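Local coordinates for CRISPR-associated protein, Cse2 family (Thermobifida fusca, PDB 4H79), which probably binds nucleic acid as the CasB (Cse2) subunit of the CRISPR Cascade complex, at residues Ser87-Ala91 with Ala171-Tyr175. Residues are numbered along the deposited sequence; the frame is centred on the assembly and turned at random.
Sequences SAHIA and ADQLY
In L174, chi1 of -78° sets CG beside the backbone N, and an extended chi2 carries CD1 to helix 80-99. I90 carries CG2 anti to its backbone N, with CG1 beside that N (chi1 -63°). CG2 therefore meets L174 CD1 at 3.8 Å, and the two branched chains cross at a slant. The same CD1 rests 3.6 Å from S87 O, which already accepts the helical bond from A91 N. One methyl thus covers the turn between S87 and A91. The methyls of A91 and A171 touch, CB to CB, at 4.0 Å.

S87 points its CB at helix 167-176 and reaches L174 CB at 3.7 Å. Its OG lies 3.2 Å from Y175 N, but the geometry does not suit a hydrogen bond. Y175 N bonds to A171 O, and S87 OG bonds to V83 O one turn back. The axes of segments 87-91 and 171-175 come within 8.6 Å, at 136° between their directions; the small A91, A171 and S87 are consistent with this spacing. L147 and L151 of helix 144-160 also touch L174, while V21 of helix 16-33 packs on A171. The contact joins two helices in the buried interior of this all-helical Cse2 fold. With the S87 hydroxyl and the amides of A91 and Y175 bonded within their own helices, the segments meet by van der Waals contact, much of it between apolar side chains.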
loop_
_atom_site.group_PDB
_atom_site.type_symbol
_atom_site.label_atom_id
_atom_site.label_comp_id
_atom_site.label_asym_id
_atom_site.label_seq_id
_atom_site.Cartn_x
_atom_site.Cartn_y
_atom_site.Cartn_z
ATOM N N SER A 87 -1.819 2.510 -9.145
ATOM C CA SER A 87 -1.373 2.714 -7.765
ATOM C C SER A 87 -2.447 2.357 -6.761
ATOM O O SER A 87 -2.131 1.707 -5.756
ATOM C CB SER A 87 -0.897 4.148 -7.550
ATOM O OG SER A 87 0.174 4.444 -8.447
ATOM N N ALA A 88 -3.686 2.794 -7.005
ATOM C CA ALA A 88 -4.838 2.417 -6.151
ATOM C C ALA A 88 -5.063 0.916 -6.178
ATOM O O ALA A 88 -5.309 0.268 -5.122
ATOM C CB ALA A 88 -6.124 3.103 -6.605
ATOM N N HIS A 89 -4.957 0.345 -7.369
ATOM C CA HIS A 89 -5.141 -1.125 -7.517
ATOM C C HIS A 89 -4.089 -1.913 -6.721
ATOM O O HIS A 89 -4.417 -2.913 -5.973
ATOM C CB HIS A 89 -5.039 -1.467 -9.019
ATOM C CG HIS A 89 -5.194 -2.937 -9.306
ATOM N ND1 HIS A 89 -6.001 -3.729 -8.564
ATOM C CD2 HIS A 89 -4.616 -3.755 -10.268
ATOM C CE1 HIS A 89 -5.958 -4.981 -9.026
ATOM N NE2 HIS A 89 -5.116 -5.003 -10.078
ATOM N N ILE A 90 -2.807 -1.499 -6.843
ATOM C CA ILE A 90 -1.736 -2.175 -6.066
ATOM C C ILE A 90 -1.974 -2.023 -4.542
ATOM O O ILE A 90 -1.844 -3.007 -3.770
ATOM C CB ILE A 90 -0.317 -1.630 -6.447
ATOM C CG1 ILE A 90 -0.029 -1.936 -7.925
ATOM C CG2 ILE A 90 0.761 -2.200 -5.514
ATOM C CD1 ILE A 90 1.147 -1.140 -8.524
ATOM N N ALA A 91 -2.292 -0.783 -4.117
ATOM C CA ALA A 91 -2.489 -0.556 -2.680
ATOM C C ALA A 91 -3.613 -1.428 -2.131
ATOM O O ALA A 91 -3.467 -2.011 -1.022
ATOM C CB ALA A 91 -2.759 0.921 -2.389
ATOM N N ALA A 171 -0.497 4.561 -1.202
ATOM C CA ALA A 171 -1.048 4.804 -2.524
ATOM C C ALA A 171 -0.442 6.078 -3.110
ATOM O O ALA A 171 -0.033 6.110 -4.308
ATOM C CB ALA A 171 -2.594 4.883 -2.483
ATOM N N ASP A 172 -0.368 7.141 -2.298
ATOM C CA ASP A 172 0.288 8.375 -2.753
ATOM C C ASP A 172 1.704 8.155 -3.261
ATOM O O ASP A 172 2.101 8.705 -4.322
ATOM C CB ASP A 172 0.299 9.447 -1.676
ATOM C CG ASP A 172 -0.995 10.276 -1.687
ATOM O OD1 ASP A 172 -1.839 10.163 -2.629
ATOM O OD2 ASP A 172 -1.172 11.049 -0.738
ATOM N N GLN A 173 2.445 7.358 -2.505
ATOM C CA GLN A 173 3.873 7.132 -2.769
ATOM C C GLN A 173 4.014 6.254 -4.024
ATOM O O GLN A 173 4.896 6.531 -4.875
ATOM C CB GLN A 173 4.554 6.458 -1.538
ATOM C CG GLN A 173 4.645 7.394 -0.355
ATOM C CD GLN A 173 5.270 6.767 0.822
ATOM O OE1 GLN A 173 5.145 5.541 1.048
ATOM N NE2 GLN A 173 5.966 7.583 1.610
ATOM N N LEU A 174 3.134 5.232 -4.152
ATOM C CA LEU A 174 3.053 4.438 -5.366
ATOM C C LEU A 174 2.876 5.365 -6.615
ATOM O O LEU A 174 3.616 5.230 -7.598
ATOM C CB LEU A 174 1.933 3.403 -5.293
ATOM C CG LEU A 174 2.277 2.147 -4.459
ATOM C CD1 LEU A 174 1.073 1.302 -4.073
ATOM C CD2 LEU A 174 3.229 1.229 -5.217
ATOM N N TYR A 175 1.905 6.296 -6.565
ATOM C CA TYR A 175 1.691 7.276 -7.632
ATOM C C TYR A 175 2.940 8.160 -7.813
ATOM O O TYR A 175 3.423 8.335 -8.930
ATOM C CB TYR A 175 0.392 8.105 -7.349
ATOM C CG TYR A 175 0.026 9.117 -8.334
ATOM C CD1 TYR A 175 -0.136 8.770 -9.673
ATOM C CD2 TYR A 175 -0.229 10.478 -7.960
ATOM C CE1 TYR A 175 -0.510 9.719 -10.618
ATOM C CE2 TYR A 175 -0.583 11.402 -8.910
ATOM C CZ TYR A 175 -0.750 10.996 -10.214
ATOM O OH TYR A 175 -1.090 11.871 -11.117
#